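Local coordinates for putative 4-amino-4-deoxychorismate lyase (Thermus thermophilus, PDB 2ZGI), which binds the cofactor pyridoxal 5'-phosphate and probably works as a lyase on 4-amino-4-deoxychorismate, as a member of the class-IV aminotransferase family, at residues D[11-15]-D[16-20]; D[64-67]-D[68-72]. One frame throughout, in Å; residues are numbered along the deposited sequence.

Interaction 1. Residues D[11-15]-D[16-20]; sequences LALPE and AFLYH
The opening turn of the short helix 15-19 is built here, with Pro14 at the N-cap position and Leu11 and Leu13 of the preceding loop folded back against Leu18. Glu15 O receives the N-H of Tyr19 at 2.7 Å in a nearly straight bond (164°). The N-H of Leu18 is shared weakly between two carbonyls, at 3.4 Å from Pro14 O and 3.1 Å from Glu15 O. Leu18 spreads its two methyls over the loop. Its CD1 lies 3.4 Å from Leu13 CB, the two side chains crossing at about a right angle, while Leu11 and Leu18 meet tip to tip through their CD2 methyls. Both contacts are tighter than usual, and with chi2 of Leu18 at -21°, far from a staggered value, the exact placing of its methyls is doubtful. Phe17 has CG anti to its backbone N (chi1 -176°), which carries the ring to the side of Leu13, whose CD1 comes obliquely to CE2 at 4.2 Å; Val89 and Leu91 of strand 89-96 also pack on the Phe17 side chain. On the other flank Glu15 runs across Tyr19, its CG lying 3.4 Å from Tyr19 CD2. Beyond CG the Glu15 chain is extended, and OE2 forms salt bridges with Arg2 and with Arg95 of the second subunit, while the Tyr19 ring makes a cation-pi contact with Arg82 of that subunit. The turn thus pairs an apolar flank, built on Leu13, Phe17 and Leu18, with a charged one, where two arginines would probably keep the Glu15 carboxylate ionised at the subunit interface.

Interaction 2. Residues D[64-67]-D[68-72]; sequences EDLE and ALLRA
Asp65 OD2 is gripped twice, by a salt bridge from Arg90 NH1 and a hydrogen bond from Ser92 OG, while the backbone O of the same residue accepts the N-H of Leu69 at 3.0 Å. The residues belong to the alpha-helix 59-72, and successive i to i+4 bonds tie its turns together: Leu70 N to Leu66 O at 2.9 Å, close to straight at 171°, and a weak one from Ala68 N to Glu64 O at 3.4 Å. Asp65 and Leu69 face strand 89-96, where Leu69 packs on Ser92 and Ala94; Leu66 and Leu70 lean on Leu81 and Leu79 of strand 78-86. Within the helix these two leucines meet obliquely, Leu70 folding its CD2 methyl back along the helix to lie 3.8 Å from Leu66 CD1. The chi2 of Leu66 (49°) turns CD1, rather than CD2, toward Leu70. An alanine in place of Leu70 is likely to leave Leu66 CD1 without its methyl partner and open a gap beside Leu79. Across the exposed side, Glu67 and Arg71 carry opposite charges, but Glu67 OE1 and Arg71 NH2 stay 4.7 Å apart and do not pair directly. Arg71 instead meets the backbone within the helix: its N donates to Glu67 O at 2.9 Å, and its aliphatic chain passes over the same oxygen, with CG 3.3 Å away.

Interactions 1 and 2 follow in series along the chain, with centres about 25 Å apart and nearest atoms about 12 Å apart, so they do not touch. Strand 89-96 connects them: residues 11-20 pack on Val89 and Leu91, whereas residues 64-72 engage Arg90, Ser92 and Ala94, an alternation consistent with the two helices lying on opposite faces of the antiparallel sheet. Both also meet the second subunit near its N-terminus, Leu13 against its Leu4, and Ala68 and Leu69 against its Leu3 and Met1. Neither belongs to the pyridoxal-5'-phosphate pocket; they join the sheet to its flanking helices and to the neighbouring subunit.

Interaction 1. Residues D[11-15]-D[16-20]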
loop_
_atom_site.group_PDB
_atom_site.type_symbol
_atom_site.label_atom_id
_atom_site.label_comp_id
_atom_site.label_asym_id
_atom_site.label_seq_id
_atom_site.Cartn_x
_atom_site.Cartn_y
_atom_site.Cartn_z
ATOM N N LEU D 11 -22.116 24.561 23.787
ATOM C CA LEU D 11 -22.145 23.765 22.575
ATOM C C LEU D 11 -23.563 23.394 22.114
ATOM O O LEU D 11 -24.301 22.714 22.830
ATOM C CB LEU D 11 -21.279 22.518 22.786
ATOM C CG LEU D 11 -20.856 21.708 21.573
ATOM C CD1 LEU D 11 -19.999 22.560 20.603
ATOM C CD2 LEU D 11 -20.084 20.481 22.082
ATOM N N ALA D 12 -23.919 23.825 20.902
ATOM C CA ALA D 12 -25.269 23.623 20.350
ATOM C C ALA D 12 -25.594 22.192 19.903
ATOM O O ALA D 12 -26.752 21.743 19.969
ATOM C CB ALA D 12 -25.494 24.594 19.188
ATOM N N LEU D 13 -24.590 21.485 19.404
ATOM C CA LEU D 13 -24.806 20.160 18.834
ATOM C C LEU D 13 -24.111 19.150 19.715
ATOM O O LEU D 13 -23.177 19.514 20.422
ATOM C CB LEU D 13 -24.210 20.108 17.430
ATOM C CG LEU D 13 -24.888 20.983 16.389
ATOM C CD1 LEU D 13 -23.915 21.405 15.279
ATOM C CD2 LEU D 13 -26.048 20.229 15.815
ATOM N N PRO D 14 -24.558 17.871 19.689
ATOM C CA PRO D 14 -23.904 16.832 20.489
ATOM C C PRO D 14 -22.425 16.643 20.121
ATOM O O PRO D 14 -22.031 16.814 18.955
ATOM C CB PRO D 14 -24.679 15.560 20.129
ATOM C CG PRO D 14 -25.943 16.049 19.518
ATOM C CD PRO D 14 -25.617 17.313 18.838
ATOM N N GLU D 15 -21.662 16.263 21.142
ATOM C CA GLU D 15 -20.223 16.036 21.128
ATOM C C GLU D 15 -19.768 15.158 19.957
ATOM O O GLU D 15 -18.909 15.566 19.141
ATOM C CB GLU D 15 -19.864 15.302 22.428
ATOM C CG GLU D 15 -18.648 15.835 23.096
ATOM C CD GLU D 15 -18.590 15.454 24.542
ATOM O OE1 GLU D 15 -18.356 14.264 24.848
ATOM O OE2 GLU D 15 -18.786 16.349 25.375
ATOM N N ALA D 16 -20.359 13.967 19.876
ATOM C CA ALA D 16 -19.949 12.948 18.908
ATOM C C ALA D 16 -20.110 13.449 17.491
ATOM O O ALA D 16 -19.279 13.176 16.633
ATOM C CB ALA D 16 -20.738 11.652 19.110
ATOM N N PHE D 17 -21.180 14.202 17.264
ATOM C CA PHE D 17 -21.478 14.773 15.970
ATOM C C PHE D 17 -20.312 15.632 15.466
ATOM O O PHE D 17 -19.931 15.526 14.295
ATOM C CB PHE D 17 -22.727 15.644 16.077
ATOM C CG PHE D 17 -23.181 16.214 14.770
ATOM C CD1 PHE D 17 -24.135 15.554 14.009
ATOM C CD2 PHE D 17 -22.667 17.426 14.299
ATOM C CE1 PHE D 17 -24.569 16.091 12.788
ATOM C CE2 PHE D 17 -23.088 17.961 13.071
ATOM C CZ PHE D 17 -24.035 17.293 12.325
ATOM N N LEU D 18 -19.794 16.487 16.354
ATOM C CA LEU D 18 -18.736 17.454 16.059
ATOM C C LEU D 18 -17.381 16.787 16.106
ATOM O O LEU D 18 -16.525 17.020 15.222
ATOM C CB LEU D 18 -18.674 18.599 17.120
ATOM C CG LEU D 18 -19.763 19.582 17.579
ATOM C CD1 LEU D 18 -20.894 19.735 16.560
ATOM C CD2 LEU D 18 -20.319 19.218 18.929
ATOM N N TYR D 19 -17.151 16.005 17.153
ATOM C CA TYR D 19 -15.803 15.485 17.425
ATOM C C TYR D 19 -15.431 14.250 16.609
ATOM O O TYR D 19 -14.238 13.943 16.453
ATOM C CB TYR D 19 -15.620 15.143 18.908
ATOM C CG TYR D 19 -15.425 16.334 19.838
ATOM C CD1 TYR D 19 -14.790 17.506 19.405
ATOM C CD2 TYR D 19 -15.830 16.264 21.167
ATOM C CE1 TYR D 19 -14.578 18.598 20.296
ATOM C CE2 TYR D 19 -15.637 17.340 22.056
ATOM C CZ TYR D 19 -15.022 18.502 21.608
ATOM O OH TYR D 19 -14.808 19.560 22.486
ATOM N N HIS D 20 -16.441 13.520 16.139
ATOM C CA HIS D 20 -16.182 12.222 15.527
ATOM C C HIS D 20 -16.689 12.115 14.108
ATOM O O HIS D 20 -16.615 11.038 13.490
ATOM C CB HIS D 20 -16.823 11.127 16.362
ATOM C CG HIS D 20 -16.205 10.950 17.714
ATOM N ND1 HIS D 20 -16.846 10.286 18.733
ATOM C CD2 HIS D 20 -15.022 11.360 18.224
ATOM C CE1 HIS D 20 -16.071 10.254 19.802
ATOM N NE2 HIS D 20 -14.957 10.898 19.520
#

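Interaction 2. Residues D[64-67]-D[68-72]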
loop_
_atom_site.group_PDB
_atom_site.type_symbol
_atom_site.label_atom_id
_atom_site.label_comp_id
_atom_site.label_asym_id
_atom_site.label_seq_id
_atom_site.Cartn_x
_atom_site.Cartn_y
_atom_site.Cartn_z
ATOM N N GLU D 64 -41.334 18.694 6.893
ATOM C CA GLU D 64 -41.650 19.922 7.635
ATOM C C GLU D 64 -40.535 20.954 7.471
ATOM O O GLU D 64 -40.774 22.102 7.120
ATOM C CB GLU D 64 -41.754 19.580 9.109
ATOM C CG GLU D 64 -42.846 20.262 9.873
ATOM C CD GLU D 64 -43.131 19.519 11.175
ATOM O OE1 GLU D 64 -43.949 18.572 11.159
ATOM O OE2 GLU D 64 -42.499 19.857 12.199
ATOM N N ASP D 65 -39.304 20.525 7.722
ATOM C CA ASP D 65 -38.137 21.381 7.480
ATOM C C ASP D 65 -38.130 21.916 6.067
ATOM O O ASP D 65 -37.860 23.110 5.839
ATOM C CB ASP D 65 -36.838 20.606 7.717
ATOM C CG ASP D 65 -36.610 20.302 9.175
ATOM O OD1 ASP D 65 -37.345 20.872 10.027
ATOM O OD2 ASP D 65 -35.680 19.515 9.474
ATOM N N LEU D 66 -38.408 21.023 5.114
ATOM C CA LEU D 66 -38.313 21.375 3.707
ATOM C C LEU D 66 -39.255 22.512 3.315
ATOM O O LEU D 66 -38.827 23.459 2.634
ATOM C CB LEU D 66 -38.457 20.140 2.826
ATOM C CG LEU D 66 -38.272 20.248 1.316
ATOM C CD1 LEU D 66 -36.978 21.008 0.900
ATOM C CD2 LEU D 66 -38.306 18.839 0.718
ATOM N N GLU D 67 -40.509 22.453 3.788
ATOM C CA GLU D 67 -41.492 23.532 3.533
ATOM C C GLU D 67 -40.969 24.888 3.993
ATOM O O GLU D 67 -41.043 25.876 3.251
ATOM C CB GLU D 67 -42.825 23.286 4.256
ATOM C CG GLU D 67 -43.352 21.848 4.238
ATOM C CD GLU D 67 -44.671 21.708 4.989
ATOM O OE1 GLU D 67 -45.376 22.752 5.123
ATOM O OE2 GLU D 67 -44.989 20.561 5.441
ATOM N N ALA D 68 -40.443 24.923 5.216
ATOM C CA ALA D 68 -39.867 26.137 5.790
ATOM C C ALA D 68 -38.717 26.674 4.945
ATOM O O ALA D 68 -38.637 27.889 4.690
ATOM C CB ALA D 68 -39.403 25.893 7.226
ATOM N N LEU D 69 -37.834 25.778 4.507
ATOM C CA LEU D 69 -36.673 26.199 3.723
ATOM C C LEU D 69 -37.110 26.809 2.398
ATOM O O LEU D 69 -36.613 27.869 1.992
ATOM C CB LEU D 69 -35.695 25.036 3.502
ATOM C CG LEU D 69 -35.042 24.386 4.726
ATOM C CD1 LEU D 69 -34.228 23.171 4.330
ATOM C CD2 LEU D 69 -34.166 25.396 5.520
ATOM N N LEU D 70 -38.019 26.123 1.721
ATOM C CA LEU D 70 -38.566 26.565 0.435
ATOM C C LEU D 70 -39.323 27.900 0.540
ATOM O O LEU D 70 -39.286 28.732 -0.384
ATOM C CB LEU D 70 -39.486 25.485 -0.128
ATOM C CG LEU D 70 -38.960 24.472 -1.163
ATOM C CD1 LEU D 70 -37.466 24.368 -1.269
ATOM C CD2 LEU D 70 -39.579 23.102 -0.991
ATOM N N ARG D 71 -40.008 28.088 1.660
ATOM C CA ARG D 71 -40.678 29.353 1.947
ATOM C C ARG D 71 -39.711 30.505 2.131
ATOM O O ARG D 71 -40.033 31.635 1.776
ATOM C CB ARG D 71 -41.616 29.203 3.140
ATOM C CG ARG D 71 -42.920 28.570 2.686
ATOM C CD ARG D 71 -43.687 27.897 3.783
ATOM N NE ARG D 71 -44.956 27.376 3.260
ATOM C CZ ARG D 71 -46.061 27.230 3.983
ATOM N NH1 ARG D 71 -46.065 27.579 5.266
ATOM N NH2 ARG D 71 -47.166 26.744 3.421
ATOM N N ALA D 72 -38.516 30.207 2.636
ATOM C CA ALA D 72 -37.498 31.219 2.866
ATOM C C ALA D 72 -36.843 31.714 1.575
ATOM O O ALA D 72 -36.216 32.778 1.572
ATOM C CB ALA D 72 -36.446 30.700 3.821
#